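Local coordinates for hypothetical protein jhp0584 (Helicobacter pylori J99, PDB 4R7K) that is of unknown function but belongs to the SRPBCC superfamily, whose helix-grip fold often encloses a hydrophobic ligand-binding pocket, at residues 26-31 / 150-155; 61-64 / 68-71; 121-126 / 180-185. One frame throughout, in Å; residues are numbered along the deposited sequence. Where two conformers were deposited one is given.

Contact 1: residues 26-31 / 150-155; sequences TTMNAI and RVRILT
Arg152 reaches out of its strand to the backbone carbonyl of Asn29, and NH1 donates to Asn29 O at 2.9 Å with an N-H...O angle of 167°. The acceptor lies almost within the guanidinium plane, whereas NH1 stands tilted from the carbonyl plane. Water 1 forms a second route: it accepts from Arg152 NH2 at 3.0 Å and donates to Asn29 O, so that this oxygen takes two bonds. CG lies opposite the backbone N (chi1 175°) and the chain stays extended to NE, which carries the head the whole way across. Two carboxylates from the adjoining strands hold it there: Glu49 bridges to NE and Glu144 to NH1, and Glu144 also accepts from Asn29 ND2. These two acids probably keep the buried arginine charged.

Strand 150-160 belongs to the antiparallel sheet of the helix-grip fold. Ile153 packs on helix 174-190, while Arg152 and Leu154 point toward 26-31 on the other side; residues 27-29 continue into an antiparallel ladder with the second subunit.

Met28, a selenomethionine, lays its CE over one face of the guanidinium, 3.4 Å above the plane and toward the rim, after a bend at chi3 (84°). Two conformers of this residue were modelled, so this cover of the guanidinium is doubtful as a permanent feature. CB of Leu154 lies on the opposite face. Further along, Ile31 contributes a purely apolar touch, its CD1 meeting Leu154 CD2 at 4.0 Å as the two side chains pass at a slant.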
ATOM      1  N   THR A  26      17.103  28.006   6.706  1.00 28.08           N
ATOM      2  CA  THR A  26      17.656  26.744   6.251  1.00 26.62           C
ATOM      3  C   THR A  26      16.640  26.287   5.213  1.00 25.82           C
ATOM      4  O   THR A  26      15.465  26.077   5.536  1.00 21.79           O
ATOM      5  CB  THR A  26      17.751  25.728   7.367  1.00 29.06           C
ATOM      6  OG1 THR A  26      18.541  26.268   8.426  1.00 31.15           O
ATOM      7  CG2 THR A  26      18.387  24.440   6.853  1.00 28.99           C
ATOM      8  N   THR A  27      17.086  26.185   3.964  1.00 24.68           N
ATOM      9  CA  THR A  27      16.199  25.949   2.844  1.00 23.24           C
ATOM     10  C   THR A  27      16.754  24.941   1.845  1.00 24.04           C
ATOM     11  O   THR A  27      17.958  24.629   1.844  1.00 24.17           O
ATOM     12  CB  THR A  27      15.943  27.270   2.056  1.00 25.09           C
ATOM     13  OG1 THR A  27      17.193  27.773   1.547  1.00 25.86           O
ATOM     14  CG2 THR A  27      15.300  28.351   2.941  1.00 26.23           C
HETATM   15  N   MSE A  28      15.887  24.479   0.964  0.50 22.45           N
HETATM   16  CA  MSE A  28      16.283  23.564  -0.092  0.50 22.14           C
HETATM   17  C   MSE A  28      15.618  24.035  -1.335  0.50 21.28           C
HETATM   18  O   MSE A  28      14.672  24.802  -1.267  0.50 20.82           O
HETATM   19  CB  MSE A  28      15.845  22.169   0.305  0.50 21.83           C
HETATM   20  CG  MSE A  28      16.909  21.611   1.244  0.50 22.66           C
HETATM   21 SE   MSE A  28      16.513  19.738   1.700  0.50 24.42          SE
HETATM   22  CE  MSE A  28      17.332  18.958   0.094  0.50 23.29           C
ATOM     23  N   ASN A  29      16.134  23.637  -2.492  1.00 21.16           N
ATOM     24  CA  ASN A  29      15.491  24.008  -3.779  1.00 21.55           C
ATOM     25  C   ASN A  29      14.071  23.424  -3.881  1.00 19.88           C
ATOM     26  O   ASN A  29      13.815  22.360  -3.342  1.00 18.08           O
ATOM     27  CB  ASN A  29      16.342  23.594  -4.973  1.00 22.54           C
ATOM     28  CG  ASN A  29      17.557  24.505  -5.156  1.00 23.02           C
ATOM     29  OD1 ASN A  29      17.441  25.692  -5.185  1.00 28.21           O
ATOM     30  ND2 ASN A  29      18.713  23.925  -5.272  1.00 25.55           N
ATOM     31  N   ALA A  30      13.161  24.183  -4.469  1.00 19.42           N
ATOM     32  CA  ALA A  30      11.758  23.800  -4.582  1.00 19.00           C
ATOM     33  C   ALA A  30      11.230  23.998  -5.979  1.00 20.39           C
ATOM     34  O   ALA A  30      11.748  24.805  -6.750  1.00 19.50           O
ATOM     35  CB  ALA A  30      10.895  24.604  -3.613  1.00 19.11           C
ATOM     36  N   ILE A  31      10.155  23.265  -6.274  1.00 19.37           N
ATOM     37  CA  ILE A  31       9.484  23.306  -7.555  1.00 19.36           C
ATOM     38  C   ILE A  31       8.810  24.639  -7.823  1.00 22.54           C
ATOM     39  O   ILE A  31       8.217  25.223  -6.917  1.00 22.96           O
ATOM     40  CB  ILE A  31       8.447  22.173  -7.628  1.00 19.94           C
ATOM     41  CG1 ILE A  31       9.226  20.874  -7.833  1.00 19.63           C
ATOM     42  CG2 ILE A  31       7.494  22.399  -8.813  1.00 20.90           C
ATOM     43  CD1 ILE A  31       8.454  19.606  -7.659  1.00 22.18           C
ATOM     44  N   ARG A 150      25.445  12.626  -2.759  1.00 31.02           N
ATOM     45  CA  ARG A 150      24.067  12.195  -2.638  1.00 29.89           C
ATOM     46  C   ARG A 150      23.253  12.883  -3.722  1.00 27.44           C
ATOM     47  O   ARG A 150      23.581  13.988  -4.140  1.00 27.00           O
ATOM     48  CB  ARG A 150      23.485  12.586  -1.268  1.00 29.31           C
ATOM     49  CG  ARG A 150      24.156  11.966  -0.050  1.00 32.07           C
ATOM     50  CD  ARG A 150      23.510  12.538   1.209  1.00 32.03           C
ATOM     51  NE  ARG A 150      23.759  13.963   1.322  1.00 33.36           N
ATOM     52  CZ  ARG A 150      22.902  14.839   1.841  1.00 36.02           C
ATOM     53  NH1 ARG A 150      21.718  14.449   2.267  1.00 34.82           N
ATOM     54  NH2 ARG A 150      23.214  16.125   1.884  1.00 35.72           N
ATOM     55  N   VAL A 151      22.202  12.226  -4.187  1.00 26.45           N
ATOM     56  CA  VAL A 151      21.308  12.815  -5.167  1.00 24.53           C
ATOM     57  C   VAL A 151      19.908  12.787  -4.591  1.00 24.35           C
ATOM     58  O   VAL A 151      19.490  11.773  -4.001  1.00 24.08           O
ATOM     59  CB  VAL A 151      21.355  12.051  -6.501  1.00 24.51           C
ATOM     60  CG1 VAL A 151      20.209  12.425  -7.402  1.00 24.08           C
ATOM     61  CG2 VAL A 151      22.700  12.258  -7.190  1.00 26.70           C
ATOM     62  N   ARG A 152      19.224  13.925  -4.709  1.00 22.58           N
ATOM     63  CA  ARG A 152      17.838  14.073  -4.326  1.00 21.64           C
ATOM     64  C   ARG A 152      16.921  14.025  -5.532  1.00 20.49           C
ATOM     65  O   ARG A 152      17.213  14.633  -6.570  1.00 22.84           O
ATOM     66  CB  ARG A 152      17.639  15.413  -3.635  1.00 21.59           C
ATOM     67  CG  ARG A 152      16.194  15.757  -3.268  1.00 20.24           C
ATOM     68  CD  ARG A 152      16.174  17.169  -2.690  1.00 22.42           C
ATOM     69  NE  ARG A 152      14.867  17.591  -2.147  1.00 22.04           N
ATOM     70  CZ  ARG A 152      14.387  18.827  -2.202  1.00 21.67           C
ATOM     71  NH1 ARG A 152      15.050  19.773  -2.836  1.00 22.75           N
ATOM     72  NH2 ARG A 152      13.213  19.106  -1.643  1.00 22.09           N
ATOM     73  N   ILE A 153      15.834  13.262  -5.411  1.00 20.83           N
ATOM     74  CA  ILE A 153      14.806  13.208  -6.426  1.00 20.02           C
ATOM     75  C   ILE A 153      13.472  13.563  -5.763  1.00 20.25           C
ATOM     76  O   ILE A 153      12.960  12.815  -4.924  1.00 21.70           O
ATOM     77  CB  ILE A 153      14.690  11.821  -7.120  1.00 21.33           C
ATOM     78  CG1 ILE A 153      16.043  11.323  -7.575  1.00 22.42           C
ATOM     79  CG2 ILE A 153      13.736  11.930  -8.303  1.00 22.15           C
ATOM     80  CD1 ILE A 153      16.074   9.885  -8.064  1.00 23.13           C
ATOM     81  N   LEU A 154      12.919  14.700  -6.151  1.00 20.09           N
ATOM     82  CA  LEU A 154      11.664  15.182  -5.624  1.00 20.07           C
ATOM     83  C   LEU A 154      10.685  15.178  -6.744  1.00 21.70           C
ATOM     84  O   LEU A 154      10.970  15.759  -7.811  1.00 20.23           O
ATOM     85  CB  LEU A 154      11.799  16.621  -5.127  1.00 20.09           C
ATOM     86  CG  LEU A 154      10.505  17.354  -4.669  1.00 20.63           C
ATOM     87  CD1 LEU A 154       9.957  16.797  -3.379  1.00 21.86           C
ATOM     88  CD2 LEU A 154      10.775  18.837  -4.478  1.00 22.82           C
ATOM     89  N   THR A 155       9.534  14.526  -6.535  1.00 21.38           N
ATOM     90  CA  THR A 155       8.486  14.585  -7.499  1.00 20.64           C
ATOM     91  C   THR A 155       7.135  14.947  -6.820  1.00 19.49           C
ATOM     92  O   THR A 155       6.738  14.384  -5.779  1.00 18.50           O
ATOM     93  CB  THR A 155       8.405  13.327  -8.370  1.00 22.93           C
ATOM     94  OG1 THR A 155       7.549  13.599  -9.486  1.00 24.20           O
ATOM     95  CG2 THR A 155       7.868  12.140  -7.589  1.00 23.55           C
TER
HETATM   96  O   HOH W   1      12.198  21.905  -1.136  1.00 23.57           O

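Contact 2: residues 61-64 / 68-71; sequences VQHL and SHWE
His63 and Leu64, at the end of one short helix, meet His69 and Trp70, which lead into the next. Helices 57-65 and 70-73 follow the first strand of the main sheet, 44-53, and precede 99-100, a placement consistent with the pair of short helices between the first two strands of helix-grip proteins such as Bet v 1.

The aromatic part is a T-shaped (edge-to-face) pair of imidazoles. Ring centroids lie 4.6 Å apart with planes at 66°, and His63 CD2 stands 3.5 Å above the His69 plane, over its centre. On the opposite face, Ser68 OG sits toward the rim. With chi2 at -77°, the His69 ring is turned broadside to the first helix and presents that face to His63. Both rings have their ND1 atoms tied to the C-terminal helix, His63 to Ser190 OG and His69 to Tyr189 OH, which restrains the turn of each ring about its CB-CG bond.

One direct hydrogen bond joins the segments: Trp70 NE1 donates to Leu64 O at 2.9 Å with an N-H...O angle of 150°. The oxygen lies close to the indole plane, whereas NE1 is tilted from the carbonyl plane. The bond supplies a partner for a carbonyl near the C-terminal end of helix 57-65. Beside it, His63 O approaches Trp70 CD1 at the ring edge and is itself bonded to Tyr73 OH.

A water makes the remaining polar link. Gln62 turns its amide oxygen to Lys59 NZ, leaving NE2 to donate to water 2, which sits in the plane of the His69 ring, 3.0 Å from His69 NE2.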
ATOM      1  N   VAL A  61      19.095  11.653 -14.543  1.00 23.58           N
ATOM      2  CA  VAL A  61      18.466  12.561 -15.504  1.00 24.63           C
ATOM      3  C   VAL A  61      18.180  11.797 -16.814  1.00 25.06           C
ATOM      4  O   VAL A  61      17.099  11.879 -17.404  1.00 23.56           O
ATOM      5  CB  VAL A  61      19.344  13.808 -15.729  1.00 25.35           C
ATOM      6  CG1 VAL A  61      18.817  14.665 -16.860  1.00 27.44           C
ATOM      7  CG2 VAL A  61      19.447  14.638 -14.472  1.00 26.48           C
ATOM      8  N   GLN A  62      19.152  11.006 -17.250  1.00 26.30           N
ATOM      9  CA  GLN A  62      18.983  10.261 -18.451  1.00 25.75           C
ATOM     10  C   GLN A  62      17.813   9.320 -18.358  1.00 25.90           C
ATOM     11  O   GLN A  62      17.017   9.225 -19.291  1.00 28.25           O
ATOM     12  CB  GLN A  62      20.241   9.458 -18.700  1.00 27.80           C
ATOM     13  CG  GLN A  62      20.143   8.614 -19.929  1.00 28.28           C
ATOM     14  CD  GLN A  62      21.335   7.731 -20.097  1.00 30.77           C
ATOM     15  OE1 GLN A  62      22.229   7.687 -19.236  1.00 32.65           O
ATOM     16  NE2 GLN A  62      21.356   7.000 -21.200  1.00 32.19           N
ATOM     17  N   HIS A  63      17.696   8.613 -17.240  1.00 24.79           N
ATOM     18  CA  HIS A  63      16.625   7.624 -17.111  1.00 25.33           C
ATOM     19  C   HIS A  63      15.257   8.210 -16.831  1.00 25.43           C
ATOM     20  O   HIS A  63      14.241   7.519 -16.988  1.00 27.85           O
ATOM     21  CB  HIS A  63      16.957   6.560 -16.087  1.00 25.04           C
ATOM     22  CG  HIS A  63      18.111   5.703 -16.472  1.00 27.76           C
ATOM     23  ND1 HIS A  63      19.000   5.200 -15.554  1.00 27.44           N
ATOM     24  CD2 HIS A  63      18.523   5.259 -17.683  1.00 28.54           C
ATOM     25  CE1 HIS A  63      19.911   4.479 -16.178  1.00 29.39           C
ATOM     26  NE2 HIS A  63      19.649   4.509 -17.473  1.00 29.31           N
ATOM     27  N   LEU A  64      15.228   9.467 -16.432  1.00 24.26           N
ATOM     28  CA  LEU A  64      13.962  10.171 -16.243  1.00 23.13           C
ATOM     29  C   LEU A  64      13.563  10.846 -17.552  1.00 23.03           C
ATOM     30  O   LEU A  64      12.418  10.719 -17.979  1.00 25.72           O
ATOM     31  CB  LEU A  64      14.074  11.227 -15.148  1.00 22.40           C
ATOM     32  CG  LEU A  64      12.846  12.114 -15.010  1.00 22.15           C
ATOM     33  CD1 LEU A  64      11.630  11.271 -14.653  1.00 23.37           C
ATOM     34  CD2 LEU A  64      13.078  13.167 -13.944  1.00 24.54           C
ATOM     35  N   SER A  68      11.823   6.111 -22.811  1.00 35.53           N
ATOM     36  CA  SER A  68      11.895   4.704 -23.232  1.00 35.86           C
ATOM     37  C   SER A  68      12.323   3.800 -22.059  1.00 33.16           C
ATOM     38  O   SER A  68      12.034   2.620 -22.063  1.00 34.46           O
ATOM     39  CB  SER A  68      12.828   4.503 -24.445  1.00 38.46           C
ATOM     40  OG  SER A  68      14.191   4.704 -24.095  1.00 38.46           O
ATOM     41  N   HIS A  69      12.981   4.357 -21.049  1.00 32.62           N
ATOM     42  CA  HIS A  69      13.400   3.568 -19.870  1.00 31.65           C
ATOM     43  C   HIS A  69      12.300   3.309 -18.845  1.00 27.96           C
ATOM     44  O   HIS A  69      12.391   2.362 -18.062  1.00 28.88           O
ATOM     45  CB  HIS A  69      14.537   4.272 -19.147  1.00 30.23           C
ATOM     46  CG  HIS A  69      15.768   4.433 -19.974  1.00 34.77           C
ATOM     47  ND1 HIS A  69      16.641   3.398 -20.218  1.00 38.91           N
ATOM     48  CD2 HIS A  69      16.276   5.513 -20.611  1.00 35.14           C
ATOM     49  CE1 HIS A  69      17.620   3.827 -20.995  1.00 40.13           C
ATOM     50  NE2 HIS A  69      17.430   5.114 -21.228  1.00 38.42           N
ATOM     51  N   TRP A  70      11.284   4.165 -18.835  1.00 28.01           N
ATOM     52  CA  TRP A  70      10.212   4.118 -17.826  1.00 28.65           C
ATOM     53  C   TRP A  70       9.607   2.730 -17.660  1.00 29.01           C
ATOM     54  O   TRP A  70       9.493   2.202 -16.541  1.00 28.84           O
ATOM     55  CB  TRP A  70       9.107   5.110 -18.201  1.00 27.92           C
ATOM     56  CG  TRP A  70       9.486   6.550 -18.071  1.00 28.91           C
ATOM     57  CD1 TRP A  70      10.738   7.068 -17.841  1.00 28.66           C
ATOM     58  CD2 TRP A  70       8.637   7.676 -18.327  1.00 27.44           C
ATOM     59  NE1 TRP A  70      10.696   8.438 -17.859  1.00 28.44           N
ATOM     60  CE2 TRP A  70       9.423   8.838 -18.164  1.00 26.32           C
ATOM     61  CE3 TRP A  70       7.281   7.814 -18.653  1.00 27.35           C
ATOM     62  CZ2 TRP A  70       8.902  10.107 -18.306  1.00 26.66           C
ATOM     63  CZ3 TRP A  70       6.770   9.066 -18.802  1.00 29.76           C
ATOM     64  CH2 TRP A  70       7.582  10.212 -18.621  1.00 26.39           C
ATOM     65  N   GLU A  71       9.233   2.137 -18.768  1.00 30.26           N
ATOM     66  CA  GLU A  71       8.592   0.820 -18.753  1.00 33.30           C
ATOM     67  C   GLU A  71       9.496  -0.257 -18.166  1.00 34.01           C
ATOM     68  O   GLU A  71       9.033  -1.259 -17.614  1.00 35.88           O
ATOM     69  CB  GLU A  71       8.147   0.439 -20.174  1.00 38.72           C
ATOM     70  CG  GLU A  71       7.255  -0.779 -20.184  1.00 48.04           C
ATOM     71  CD  GLU A  71       6.724  -1.129 -21.553  1.00 53.25           C
ATOM     72  OE1 GLU A  71       5.765  -1.921 -21.602  1.00 58.25           O
ATOM     73  OE2 GLU A  71       7.251  -0.616 -22.568  1.00 57.48           O
TER
HETATM   74  O   HOH W   2      19.122   6.831 -23.095  1.00 37.67           O

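Contact 3: residues 121-126 / 180-185; sequences LAWRGW and QAWLDG
Trp182, which meets Trp123 across this contact, rides on a helical turn closed by the bond from Asp184 N to Gln180 O, at 2.8 Å the shortest polar bond here; no hydrogen bond joins the two segments. The indoles arrive from opposite directions, one rising from strand 118-126 and the other descending from helix 174-190, and meet through their six-membered rings. Trp182 CH2 lies 3.8 Å from Trp123 CZ2, at the edge of the Trp123 ring and near its plane. Seen from Trp182 the approach is oblique: centroids stand 6.0 Å apart and the planes make 39°, so the pair is neither a stack nor a T. Trp123 carries CG between its backbone N and carbonyl carbon (chi1 61°), which lifts the indole off the strand toward the helix; CG of Trp182 opposite its backbone N (chi1 -161°) sends the other indole out from the helix to meet it.

A long C-terminal helix laid across an antiparallel sheet defines the helix-grip fold, and this contact joins the two. Around the pair, Tyr74 stacks on Trp182, Trp141 and Trp70 meet Trp182 edge-to-face, and His139 and Phe96 do the same with Trp123.

With only aromatic carbons touching, cohesion here rests on dispersion and exclusion of water, consistent with a largely aromatic interior, perhaps akin to the pockets of SRPBCC relatives, although no ligand is established for this one.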
ATOM      1  N   LEU A 121      12.026  19.585 -14.348  1.00 19.90           N
ATOM      2  CA  LEU A 121      11.272  19.045 -15.464  1.00 23.62           C
ATOM      3  C   LEU A 121       9.817  18.900 -15.048  1.00 22.06           C
ATOM      4  O   LEU A 121       9.531  18.466 -13.948  1.00 21.19           O
ATOM      5  CB  LEU A 121      11.819  17.664 -15.842  1.00 22.92           C
ATOM      6  CG  LEU A 121      10.987  16.828 -16.838  1.00 25.47           C
ATOM      7  CD1 LEU A 121      11.099  17.463 -18.206  1.00 26.43           C
ATOM      8  CD2 LEU A 121      11.554  15.415 -16.894  1.00 27.03           C
ATOM      9  N   ALA A 122       8.898  19.356 -15.891  1.00 22.30           N
ATOM     10  CA  ALA A 122       7.486  19.182 -15.580  1.00 22.81           C
ATOM     11  C   ALA A 122       6.655  19.056 -16.837  1.00 22.51           C
ATOM     12  O   ALA A 122       7.000  19.632 -17.875  1.00 24.14           O
ATOM     13  CB  ALA A 122       6.970  20.342 -14.728  1.00 24.27           C
ATOM     14  N   TRP A 123       5.579  18.281 -16.745  1.00 23.00           N
ATOM     15  CA  TRP A 123       4.609  18.167 -17.817  1.00 22.85           C
ATOM     16  C   TRP A 123       3.185  18.302 -17.309  1.00 23.60           C
ATOM     17  O   TRP A 123       2.860  17.936 -16.137  1.00 21.39           O
ATOM     18  CB  TRP A 123       4.742  16.858 -18.566  1.00 24.87           C
ATOM     19  CG  TRP A 123       4.528  15.595 -17.764  1.00 25.06           C
ATOM     20  CD1 TRP A 123       3.335  15.037 -17.414  1.00 25.62           C
ATOM     21  CD2 TRP A 123       5.539  14.697 -17.308  1.00 23.32           C
ATOM     22  NE1 TRP A 123       3.540  13.887 -16.730  1.00 23.81           N
ATOM     23  CE2 TRP A 123       4.889  13.634 -16.670  1.00 24.29           C
ATOM     24  CE3 TRP A 123       6.939  14.697 -17.378  1.00 25.85           C
ATOM     25  CZ2 TRP A 123       5.587  12.593 -16.042  1.00 24.54           C
ATOM     26  CZ3 TRP A 123       7.634  13.655 -16.777  1.00 25.05           C
ATOM     27  CH2 TRP A 123       6.957  12.608 -16.137  1.00 25.29           C
ATOM     28  N   ARG A 124       2.337  18.831 -18.190  1.00 23.58           N
ATOM     29  CA  ARG A 124       0.916  18.895 -17.960  1.00 24.44           C
ATOM     30  C   ARG A 124       0.384  17.634 -18.603  1.00 24.91           C
ATOM     31  O   ARG A 124       0.827  17.240 -19.692  1.00 27.03           O
ATOM     32  CB  ARG A 124       0.303  20.153 -18.564  1.00 27.24           C
ATOM     33  CG  ARG A 124      -1.187  20.328 -18.245  1.00 29.20           C
ATOM     34  CD  ARG A 124      -1.708  21.678 -18.711  1.00 32.18           C
ATOM     35  NE  ARG A 124      -1.465  21.876 -20.133  1.00 34.74           N
ATOM     36  CZ  ARG A 124      -2.302  21.530 -21.111  1.00 39.61           C
ATOM     37  NH1 ARG A 124      -1.963  21.748 -22.376  1.00 42.92           N
ATOM     38  NH2 ARG A 124      -3.466  20.959 -20.838  1.00 42.32           N
ATOM     39  N   GLY A 125      -0.535  16.970 -17.940  1.00 24.35           N
ATOM     40  CA  GLY A 125      -1.120  15.741 -18.454  1.00 26.15           C
ATOM     41  C   GLY A 125      -2.622  15.830 -18.372  1.00 28.10           C
ATOM     42  O   GLY A 125      -3.147  16.552 -17.539  1.00 28.28           O
ATOM     43  N   TRP A 126      -3.307  15.100 -19.250  1.00 29.69           N
ATOM     44  CA  TRP A 126      -4.748  15.105 -19.294  1.00 31.14           C
ATOM     45  C   TRP A 126      -5.265  13.856 -19.984  1.00 33.24           C
ATOM     46  O   TRP A 126      -4.520  13.131 -20.674  1.00 33.39           O
ATOM     47  CB  TRP A 126      -5.270  16.341 -20.046  1.00 31.67           C
ATOM     48  CG  TRP A 126      -4.836  16.445 -21.526  1.00 33.34           C
ATOM     49  CD1 TRP A 126      -5.535  16.047 -22.619  1.00 36.45           C
ATOM     50  CD2 TRP A 126      -3.617  17.014 -22.015  1.00 33.09           C
ATOM     51  NE1 TRP A 126      -4.815  16.310 -23.770  1.00 36.48           N
ATOM     52  CE2 TRP A 126      -3.634  16.908 -23.415  1.00 34.50           C
ATOM     53  CE3 TRP A 126      -2.497  17.576 -21.394  1.00 30.69           C
ATOM     54  CZ2 TRP A 126      -2.578  17.348 -24.204  1.00 35.00           C
ATOM     55  CZ3 TRP A 126      -1.453  18.025 -22.181  1.00 31.25           C
ATOM     56  CH2 TRP A 126      -1.499  17.902 -23.576  1.00 32.05           C
ATOM     57  N   GLN A 180       5.916   6.665  -5.412  1.00 21.44           N
ATOM     58  CA  GLN A 180       7.043   6.129  -4.655  1.00 21.24           C
ATOM     59  C   GLN A 180       7.690   5.020  -5.458  1.00 22.69           C
ATOM     60  O   GLN A 180       8.925   4.857  -5.435  1.00 20.87           O
ATOM     61  CB  GLN A 180       6.600   5.577  -3.314  1.00 22.70           C
ATOM     62  CG  GLN A 180       7.759   5.334  -2.380  1.00 23.88           C
ATOM     63  CD  GLN A 180       8.471   6.614  -1.950  1.00 25.82           C
ATOM     64  OE1 GLN A 180       7.876   7.706  -1.864  1.00 25.76           O
ATOM     65  NE2 GLN A 180       9.740   6.475  -1.616  1.00 32.35           N
ATOM     66  N   ALA A 181       6.856   4.201  -6.099  1.00 23.85           N
ATOM     67  CA  ALA A 181       7.375   3.108  -6.932  1.00 24.62           C
ATOM     68  C   ALA A 181       8.183   3.641  -8.118  1.00 23.84           C
ATOM     69  O   ALA A 181       9.159   3.014  -8.538  1.00 22.54           O
ATOM     70  CB  ALA A 181       6.245   2.195  -7.419  1.00 26.45           C
ATOM     71  N   TRP A 182       7.768   4.792  -8.657  1.00 23.01           N
ATOM     72  CA  TRP A 182       8.472   5.425  -9.777  1.00 24.08           C
ATOM     73  C   TRP A 182       9.858   5.808  -9.277  1.00 24.29           C
ATOM     74  O   TRP A 182      10.860   5.458  -9.905  1.00 23.25           O
ATOM     75  CB  TRP A 182       7.772   6.698 -10.269  1.00 23.73           C
ATOM     76  CG  TRP A 182       8.188   7.128 -11.675  1.00 23.93           C
ATOM     77  CD1 TRP A 182       9.426   7.002 -12.241  1.00 24.57           C
ATOM     78  CD2 TRP A 182       7.386   7.853 -12.629  1.00 23.54           C
ATOM     79  NE1 TRP A 182       9.418   7.509 -13.517  1.00 24.99           N
ATOM     80  CE2 TRP A 182       8.179   8.039 -13.779  1.00 26.03           C
ATOM     81  CE3 TRP A 182       6.044   8.290 -12.648  1.00 25.96           C
ATOM     82  CZ2 TRP A 182       7.699   8.682 -14.924  1.00 26.31           C
ATOM     83  CZ3 TRP A 182       5.565   8.925 -13.802  1.00 26.25           C
ATOM     84  CH2 TRP A 182       6.384   9.101 -14.916  1.00 26.32           C
ATOM     85  N   LEU A 183       9.923   6.482  -8.126  1.00 22.87           N
ATOM     86  CA  LEU A 183      11.214   6.892  -7.564  1.00 22.96           C
ATOM     87  C   LEU A 183      12.094   5.710  -7.197  1.00 23.62           C
ATOM     88  O   LEU A 183      13.282   5.716  -7.504  1.00 24.44           O
ATOM     89  CB  LEU A 183      11.060   7.784  -6.320  1.00 22.36           C
ATOM     90  CG  LEU A 183      10.329   9.114  -6.470  1.00 22.35           C
ATOM     91  CD1 LEU A 183      10.368   9.831  -5.164  1.00 22.70           C
ATOM     92  CD2 LEU A 183      11.000  10.000  -7.505  1.00 23.05           C
ATOM     93  N   ASP A 184      11.518   4.678  -6.563  1.00 24.43           N
ATOM     94  CA  ASP A 184      12.330   3.540  -6.142  1.00 25.67           C
ATOM     95  C   ASP A 184      12.878   2.826  -7.377  1.00 25.65           C
ATOM     96  O   ASP A 184      14.021   2.360  -7.373  1.00 23.76           O
ATOM     97  CB  ASP A 184      11.537   2.586  -5.263  1.00 29.17           C
ATOM     98  CG  ASP A 184      11.187   3.193  -3.880  1.00 30.44           C
ATOM     99  OD1 ASP A 184      11.798   4.197  -3.448  1.00 29.33           O
ATOM    100  OD2 ASP A 184      10.301   2.627  -3.234  1.00 30.08           O
ATOM    101  N   GLY A 185      12.074   2.758  -8.437  1.00 24.40           N
ATOM    102  CA  GLY A 185      12.500   2.127  -9.656  1.00 25.34           C
ATOM    103  C   GLY A 185      13.606   2.907 -10.344  1.00 23.63           C
ATOM    104  O   GLY A 185      14.600   2.336 -10.801  1.00 26.09           O
TER

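In the fold
Contact 3 lies deepest, its centre about 2 Å from that of the chain, while the centre of contact 2 is about 11 Å and that of contact 1 about 14 Å out, though both are largely buried. Contacts 1 and 3 share the sheet. Contact 1 lies on the side away from helix 174-190 and beside the second subunit, and contact 3 on the helix side; Ile153 touching Leu183 links them. Contact 2 flanks contact 3, where Trp70 adds a further indole to Trp123 and Trp182. The chemistry shifts accordingly: charge, carbonyl and water in contact 1, imidazoles with mixed polar links in contact 2, and bare aromatic packing at the centre.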